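Local structure of beta-galactosidase (Trichoderma reesei, 3OG2) at residues Y146-D151 against M196-D201; I25-W28 against L33-H36; P698-L701 against D705-F708. The protein probably hydrolyses beta-D-galactosides, releasing their terminal non-reducing beta-D-galactose, and is a glycoprotein of glycoside hydrolase family 35. All blocks are in the same frame, centred on the assembly; numbering follows the deposited sequence.

Interaction 1 (Y146-D151 against M196-D201); sequences YLHATD and MQYVID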
loop_
_atom_site.group_PDB
_atom_site.type_symbol
_atom_site.label_atom_id
_atom_site.label_comp_id
_atom_site.label_asym_id
_atom_site.label_seq_id
_atom_site.Cartn_x
_atom_site.Cartn_y
_atom_site.Cartn_z
ATOM N N TYR A 146 -1.530 28.458 9.092
ATOM C CA TYR A 146 -1.644 27.091 8.577
ATOM C C TYR A 146 -2.204 27.136 7.162
ATOM O O TYR A 146 -1.643 26.553 6.214
ATOM C CB TYR A 146 -2.517 26.181 9.494
ATOM C CG TYR A 146 -2.785 24.877 8.720
ATOM C CD1 TYR A 146 -1.733 23.965 8.533
ATOM C CD2 TYR A 146 -4.030 24.605 8.152
ATOM C CE1 TYR A 146 -1.952 22.787 7.830
ATOM C CE2 TYR A 146 -4.240 23.459 7.436
ATOM C CZ TYR A 146 -3.193 22.550 7.274
ATOM O OH TYR A 146 -3.427 21.413 6.533
ATOM N N LEU A 147 -3.357 27.798 6.965
ATOM C CA LEU A 147 -4.007 27.776 5.644
ATOM C C LEU A 147 -3.053 28.266 4.572
ATOM O O LEU A 147 -2.862 27.660 3.513
ATOM C CB LEU A 147 -5.242 28.708 5.582
ATOM C CG LEU A 147 -6.451 28.189 6.375
ATOM C CD1 LEU A 147 -7.606 29.129 6.114
ATOM C CD2 LEU A 147 -6.833 26.757 5.991
ATOM N N HIS A 148 -2.411 29.416 4.871
ATOM C CA HIS A 148 -1.590 29.988 3.818
ATOM C C HIS A 148 -0.306 29.184 3.654
ATOM O O HIS A 148 0.252 29.149 2.547
ATOM C CB HIS A 148 -1.396 31.477 4.115
ATOM C CG HIS A 148 -2.703 32.216 4.069
ATOM N ND1 HIS A 148 -3.736 31.984 3.190
ATOM C CD2 HIS A 148 -3.066 33.245 4.870
ATOM C CE1 HIS A 148 -4.725 32.842 3.451
ATOM N NE2 HIS A 148 -4.325 33.581 4.446
ATOM N N ALA A 149 0.148 28.437 4.673
ATOM C CA ALA A 149 1.281 27.515 4.506
ATOM C C ALA A 149 0.961 26.400 3.506
ATOM O O ALA A 149 1.900 25.868 2.916
ATOM C CB ALA A 149 1.687 26.900 5.837
ATOM N N THR A 150 -0.324 26.068 3.306
ATOM C CA THR A 150 -0.705 24.979 2.379
ATOM C C THR A 150 -0.923 25.455 0.947
ATOM O O THR A 150 -1.058 24.633 0.022
ATOM C CB THR A 150 -1.996 24.271 2.822
ATOM O OG1 THR A 150 -3.130 25.134 2.641
ATOM C CG2 THR A 150 -1.951 23.762 4.247
ATOM N N ASP A 151 -1.016 26.775 0.755
ATOM C CA ASP A 151 -1.509 27.276 -0.531
ATOM C C ASP A 151 -0.596 26.915 -1.685
ATOM O O ASP A 151 -1.081 26.532 -2.769
ATOM C CB ASP A 151 -1.618 28.811 -0.532
ATOM C CG ASP A 151 -2.832 29.313 0.241
ATOM O OD1 ASP A 151 -3.846 28.594 0.370
ATOM O OD2 ASP A 151 -2.784 30.497 0.656
ATOM N N MET A 196 -13.305 23.677 5.990
ATOM C CA MET A 196 -13.585 22.668 4.953
ATOM C C MET A 196 -13.772 23.299 3.595
ATOM O O MET A 196 -13.316 22.801 2.569
ATOM C CB MET A 196 -14.825 21.853 5.348
ATOM C CG MET A 196 -14.686 21.057 6.631
ATOM S SD MET A 196 -16.310 20.688 7.390
ATOM C CE MET A 196 -16.740 19.351 6.328
ATOM N N GLN A 197 -14.531 24.432 3.573
ATOM C CA GLN A 197 -14.745 25.088 2.284
ATOM C C GLN A 197 -13.466 25.705 1.740
ATOM O O GLN A 197 -13.320 25.753 0.520
ATOM C CB GLN A 197 -15.834 26.176 2.437
ATOM C CG GLN A 197 -16.234 26.687 1.053
ATOM C CD GLN A 197 -16.866 25.599 0.212
ATOM O OE1 GLN A 197 -17.712 24.801 0.623
ATOM N NE2 GLN A 197 -16.419 25.578 -1.042
ATOM N N TYR A 198 -12.583 26.238 2.606
ATOM C CA TYR A 198 -11.307 26.768 2.082
ATOM C C TYR A 198 -10.569 25.640 1.353
ATOM O O TYR A 198 -9.991 25.890 0.273
ATOM C CB TYR A 198 -10.464 27.275 3.232
ATOM C CG TYR A 198 -9.213 28.002 2.791
ATOM C CD1 TYR A 198 -8.023 27.284 2.554
ATOM C CD2 TYR A 198 -9.197 29.383 2.603
ATOM C CE1 TYR A 198 -6.883 27.932 2.138
ATOM C CE2 TYR A 198 -8.050 30.042 2.196
ATOM C CZ TYR A 198 -6.884 29.316 1.957
ATOM O OH TYR A 198 -5.741 29.980 1.589
ATOM N N VAL A 199 -10.540 24.443 1.950
ATOM C CA VAL A 199 -9.778 23.326 1.338
ATOM C C VAL A 199 -10.389 22.969 -0.003
ATOM O O VAL A 199 -9.701 22.751 -1.019
ATOM C CB VAL A 199 -9.779 22.150 2.328
ATOM C CG1 VAL A 199 -9.242 20.872 1.698
ATOM C CG2 VAL A 199 -8.975 22.523 3.580
ATOM N N ILE A 200 -11.752 22.948 -0.071
ATOM C CA ILE A 200 -12.397 22.721 -1.366
ATOM C C ILE A 200 -12.086 23.813 -2.385
ATOM O O ILE A 200 -11.782 23.504 -3.548
ATOM C CB ILE A 200 -13.944 22.604 -1.170
ATOM C CG1 ILE A 200 -14.270 21.291 -0.432
ATOM C CG2 ILE A 200 -14.695 22.729 -2.486
ATOM C CD1 ILE A 200 -15.718 21.211 0.048
ATOM N N ASP A 201 -12.166 25.065 -1.943
ATOM C CA ASP A 201 -11.903 26.181 -2.837
ATOM C C ASP A 201 -10.485 26.101 -3.416
ATOM O O ASP A 201 -10.303 26.454 -4.600
ATOM C CB ASP A 201 -12.040 27.529 -2.115
ATOM C CG ASP A 201 -13.414 27.956 -1.685
ATOM O OD1 ASP A 201 -14.445 27.390 -2.158
ATOM O OD2 ASP A 201 -13.524 28.927 -0.855
#

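Interaction 2 (I25-W28 against L33-H36); sequences IVTW and LFVH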
loop_
_atom_site.group_PDB
_atom_site.type_symbol
_atom_site.label_atom_id
_atom_site.label_comp_id
_atom_site.label_asym_id
_atom_site.label_seq_id
_atom_site.Cartn_x
_atom_site.Cartn_y
_atom_site.Cartn_z
ATOM N N ILE A 25 -18.800 14.159 -17.743
ATOM C CA ILE A 25 -18.047 12.915 -17.961
ATOM C C ILE A 25 -18.208 11.988 -16.765
ATOM O O ILE A 25 -18.447 10.794 -16.921
ATOM C CB ILE A 25 -16.601 13.327 -18.265
ATOM C CG1 ILE A 25 -16.562 14.457 -19.333
ATOM C CG2 ILE A 25 -15.703 12.190 -18.692
ATOM C CD1 ILE A 25 -17.203 14.031 -20.641
ATOM N N VAL A 26 -18.057 12.540 -15.564
ATOM C CA VAL A 26 -18.183 11.751 -14.328
ATOM C C VAL A 26 -19.350 12.311 -13.536
ATOM O O VAL A 26 -19.274 13.444 -13.059
ATOM C CB VAL A 26 -16.904 11.763 -13.464
ATOM C CG1 VAL A 26 -17.042 10.833 -12.256
ATOM C CG2 VAL A 26 -15.669 11.320 -14.268
ATOM N N THR A 27 -20.433 11.515 -13.447
ATOM C CA THR A 27 -21.616 11.964 -12.772
ATOM C C THR A 27 -22.053 10.875 -11.798
ATOM O O THR A 27 -21.366 9.829 -11.674
ATOM C CB THR A 27 -22.729 12.362 -13.765
ATOM O OG1 THR A 27 -23.087 11.225 -14.595
ATOM C CG2 THR A 27 -22.326 13.516 -14.665
ATOM N N TRP A 28 -23.164 11.059 -11.095
ATOM C CA TRP A 28 -23.526 10.073 -10.073
ATOM C C TRP A 28 -25.037 10.180 -9.829
ATOM O O TRP A 28 -25.624 11.232 -10.088
ATOM C CB TRP A 28 -22.740 10.243 -8.737
ATOM C CG TRP A 28 -23.124 11.553 -8.073
ATOM C CD1 TRP A 28 -24.147 11.762 -7.180
ATOM C CD2 TRP A 28 -22.481 12.820 -8.299
ATOM N NE1 TRP A 28 -24.218 13.066 -6.830
ATOM C CE2 TRP A 28 -23.206 13.741 -7.491
ATOM C CE3 TRP A 28 -21.398 13.289 -9.070
ATOM C CZ2 TRP A 28 -22.877 15.078 -7.438
ATOM C CZ3 TRP A 28 -21.124 14.638 -8.992
ATOM C CH2 TRP A 28 -21.844 15.524 -8.196
ATOM N N LEU A 33 -21.650 5.860 -9.531
ATOM C CA LEU A 33 -21.036 6.738 -10.517
ATOM C C LEU A 33 -21.445 6.348 -11.911
ATOM O O LEU A 33 -21.786 5.192 -12.221
ATOM C CB LEU A 33 -19.511 6.589 -10.288
ATOM C CG LEU A 33 -18.672 7.805 -10.455
ATOM C CD1 LEU A 33 -18.997 8.808 -9.333
ATOM C CD2 LEU A 33 -17.213 7.458 -10.443
ATOM N N PHE A 34 -21.354 7.312 -12.796
ATOM C CA PHE A 34 -21.405 7.108 -14.241
ATOM C C PHE A 34 -20.131 7.674 -14.840
ATOM O O PHE A 34 -19.740 8.815 -14.474
ATOM C CB PHE A 34 -22.588 7.846 -14.862
ATOM C CG PHE A 34 -23.996 7.404 -14.524
ATOM C CD1 PHE A 34 -24.496 7.561 -13.247
ATOM C CD2 PHE A 34 -24.813 6.834 -15.502
ATOM C CE1 PHE A 34 -25.788 7.164 -12.898
ATOM C CE2 PHE A 34 -26.128 6.502 -15.150
ATOM C CZ PHE A 34 -26.637 6.705 -13.895
ATOM N N VAL A 35 -19.489 6.939 -15.721
ATOM C CA VAL A 35 -18.311 7.412 -16.416
ATOM C C VAL A 35 -18.635 7.360 -17.909
ATOM O O VAL A 35 -18.974 6.275 -18.426
ATOM C CB VAL A 35 -17.059 6.572 -16.021
ATOM C CG1 VAL A 35 -15.860 7.039 -16.897
ATOM C CG2 VAL A 35 -16.724 6.652 -14.548
ATOM N N HIS A 36 -18.573 8.501 -18.599
ATOM C CA HIS A 36 -18.990 8.589 -19.988
ATOM C C HIS A 36 -20.406 8.010 -20.143
ATOM O O HIS A 36 -20.728 7.394 -21.154
ATOM C CB HIS A 36 -18.007 7.878 -20.911
ATOM C CG HIS A 36 -16.622 8.437 -20.999
ATOM N ND1 HIS A 36 -16.386 9.705 -21.496
ATOM C CD2 HIS A 36 -15.379 7.986 -20.704
ATOM C CE1 HIS A 36 -15.083 9.993 -21.500
ATOM N NE2 HIS A 36 -14.444 8.953 -21.018
#

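Interaction 3 (P698-L701 against D705-F708); sequences PVSL and DYGF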
loop_
_atom_site.group_PDB
_atom_site.type_symbol
_atom_site.label_atom_id
_atom_site.label_comp_id
_atom_site.label_asym_id
_atom_site.label_seq_id
_atom_site.Cartn_x
_atom_site.Cartn_y
_atom_site.Cartn_z
ATOM N N PRO A 698 16.905 27.177 27.651
ATOM C CA PRO A 698 17.161 28.589 27.292
ATOM C C PRO A 698 17.274 28.840 25.794
ATOM O O PRO A 698 17.091 29.976 25.369
ATOM C CB PRO A 698 18.472 28.903 27.992
ATOM C CG PRO A 698 19.037 27.671 28.559
ATOM C CD PRO A 698 18.022 26.577 28.399
ATOM N N VAL A 699 17.596 27.833 24.999
ATOM C CA VAL A 699 17.578 27.921 23.534
ATOM C C VAL A 699 16.824 26.726 23.014
ATOM O O VAL A 699 16.737 25.695 23.692
ATOM C CB VAL A 699 18.965 27.894 22.895
ATOM C CG1 VAL A 699 19.690 29.197 23.264
ATOM C CG2 VAL A 699 19.784 26.656 23.334
ATOM N N SER A 700 16.228 26.834 21.837
ATOM C CA SER A 700 15.589 25.675 21.220
ATOM C C SER A 700 16.626 24.632 20.827
ATOM O O SER A 700 17.636 24.956 20.178
ATOM C CB SER A 700 14.847 26.126 19.947
ATOM O OG SER A 700 14.297 24.939 19.370
ATOM N N LEU A 701 16.333 23.388 21.167
ATOM C CA LEU A 701 17.099 22.229 20.689
ATOM C C LEU A 701 16.190 21.282 19.943
ATOM O O LEU A 701 16.360 20.062 19.990
ATOM C CB LEU A 701 17.804 21.568 21.884
ATOM C CG LEU A 701 18.792 22.518 22.592
ATOM C CD1 LEU A 701 19.275 21.862 23.880
ATOM C CD2 LEU A 701 19.978 22.884 21.735
ATOM N N ASP A 705 13.109 23.430 14.318
ATOM C CA ASP A 705 13.225 24.876 14.473
ATOM C C ASP A 705 14.404 25.394 13.694
ATOM O O ASP A 705 14.446 26.612 13.410
ATOM C CB ASP A 705 13.406 25.279 15.923
ATOM C CG ASP A 705 12.068 25.295 16.702
ATOM O OD1 ASP A 705 10.994 25.074 16.102
ATOM O OD2 ASP A 705 12.128 25.574 17.933
ATOM N N TYR A 706 15.353 24.567 13.292
ATOM C CA TYR A 706 16.538 24.953 12.531
ATOM C C TYR A 706 16.520 24.346 11.130
ATOM O O TYR A 706 17.535 24.397 10.413
ATOM C CB TYR A 706 17.781 24.475 13.295
ATOM C CG TYR A 706 17.896 25.126 14.664
ATOM C CD1 TYR A 706 17.290 24.542 15.773
ATOM C CD2 TYR A 706 18.609 26.293 14.820
ATOM C CE1 TYR A 706 17.389 25.123 17.032
ATOM C CE2 TYR A 706 18.718 26.888 16.106
ATOM C CZ TYR A 706 18.125 26.300 17.190
ATOM O OH TYR A 706 18.247 26.910 18.427
ATOM N N GLY A 707 15.365 23.778 10.734
ATOM C CA GLY A 707 15.271 23.262 9.368
ATOM C C GLY A 707 15.621 21.808 9.193
ATOM O O GLY A 707 15.752 21.371 8.015
ATOM N N PHE A 708 15.789 21.049 10.283
ATOM C CA PHE A 708 16.197 19.657 10.217
ATOM C C PHE A 708 14.994 18.768 10.548
ATOM O O PHE A 708 14.609 18.739 11.730
ATOM C CB PHE A 708 17.350 19.374 11.199
ATOM C CG PHE A 708 18.566 20.243 10.890
ATOM C CD1 PHE A 708 19.229 20.139 9.676
ATOM C CD2 PHE A 708 19.009 21.133 11.868
ATOM C CE1 PHE A 708 20.341 20.920 9.453
ATOM C CE2 PHE A 708 20.091 21.951 11.650
ATOM C CZ PHE A 708 20.754 21.823 10.419
#

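Interaction 1 (Y146-D151 against M196-D201)
Tyr198 extends its ring toward the neighbouring helix with CG anti to the backbone N (chi1 -173°), while Leu147 sets its CG opposite its own carbonyl carbon (chi1 -72°), which lays its two methyl branches against that ring. Leu147 CD1 sits over the centre of one face in a CH-pi contact, 3.8 Å from the Tyr198 centroid. CD2 of Leu147 comes down beside Tyr198 CD1, 3.7 Å away. At the far end of the ring, Tyr198 OH gives its hydrogen to Asp151 OD1, 2.6 Å away, which accepts it on its syn lone pair; carboxylate and ring are nearly coplanar. His148 ND1 bonds to Asp151 OD2 at 3.1 Å and makes a weak, bent bond to Tyr198 OH at 3.3 Å. Gln202 NE2 also reaches Asp151 OD1 and Thr150 OG1. Helices 144-163 and 193-205, which come before and after strand 172-177 along the TIM-barrel chain, run nearly parallel here; the axes of the two segments come within 11.5 Å, a distance bridged by the tyrosine side chain. With its two oxygens held by tyrosine, histidine and glutamine donors, the Asp151 carboxylate is probably stabilised as the anion and fixed in rotation, so that an apolar ring face and a polar edge together join the two helices.

Interaction 2 (I25-W28 against L33-H36)
Thr27 and Phe34 bond to each other through both backbone groups in an antiparallel beta hairpin, strand 26-28 with strand 33-35, attached to the sheet of the TIM barrel through strand 38-47. In this hydrogen-bonded pair Phe34 N lies 2.8 Å from Thr27 O, and Thr27 N 3.0 Å from Phe34 O. Towards the open end, His36 N reaches Ile25 O, also at 2.8 Å. Val26 with Val35 and Trp28 with Leu33 are non-hydrogen-bonded pairs, and CA-H...O contacts supplement the ladder, among them Val26 CA to Phe34 O at 3.3 Å. Apolar contacts occupy the face that carries Val26, Trp28, Leu33 and Val35. There Leu33 reaches diagonally across the strands, CD2 to Val26 CG1 at 3.8 Å, while its CD1 branch lies near Trp28 CB. Beyond the hairpin, Leu33 packs on Ile42, and Val35 on Val40 and Tyr110, which ties this face to barrel strands 38-47 and 110-116. The other face, with Thr27 and Phe34, brings a polar atom against a hydrocarbon group. Thr27 holds OG1 between its backbone N and carbonyl carbon (chi1 60°), which turns the hydroxyl toward the neighbouring strand and puts OG1 3.4 Å from Phe34 CB. The Phe34 ring turns its edge to Trp28, with CD1 4.2 Å from Trp28 CA.

Interaction 3 (P698-L701 against D705-F708)
The Tyr706 ring meets Ser700 edge-on: the carbonyl carbon of Ser700 lies in the plane of the ring, and Ser700 O is 3.2 Å from Tyr706 CE1 at the rim. The Phe708 ring carries Tyr706 O above one face, offset toward the rim. The Asp705 carboxylate is approached by Ser700 OG on the anti side of OD2, 24° out of its plane. Two short hydrogen bonds thus grip one serine. Tyr706 OH donates to Ser700 O at 2.7 Å, slightly tilted from the carbonyl plane, and Ser700 OG donates to Asp705 OD2, likewise at 2.7 Å. Ser700 holds OG anti to its backbone N (chi1 178°), which sends the hydroxyl toward the carboxylate. The three side-chain groups have further partners: Leu685 N at Tyr706 OH, Ser688 OG at Asp705 OD2, and Tyr702 N at Ser700 OG. With a phenylalanine in place of Tyr706, Ser700 O and Leu685 N would probably each lose a hydrogen-bonding partner and the two arms of the loop a direct tie. The arrangement is a compact, irregular loop held by one bond between side chains and one from a side chain to the backbone, leading into strand 713-720 of an all-beta domain of the galactose-binding-like class, with Tyr706 and Phe708 resting on Leu823 of strand 820-824.

Along the chain the contacts follow in series: interaction 2 first, then interaction 1, then interaction 3. The first two belong to the TIM-barrel part. Interaction 2 is the hairpin attached to the barrel sheet through strand 38-47, and interaction 1 joins two helices on the outside of the barrel; their centres are about 27 Å apart and their nearest atoms about 12 Å. Interaction 3 lies in an all-beta domain far along the sequence, yet its centre is also about 27 Å from that of interaction 1, whereas the centres of interactions 2 and 3 are about 51 Å apart. None touches another, and all three lie away from the galactose-binding residues, so they are local contacts in separate parts of this large multidomain enzyme.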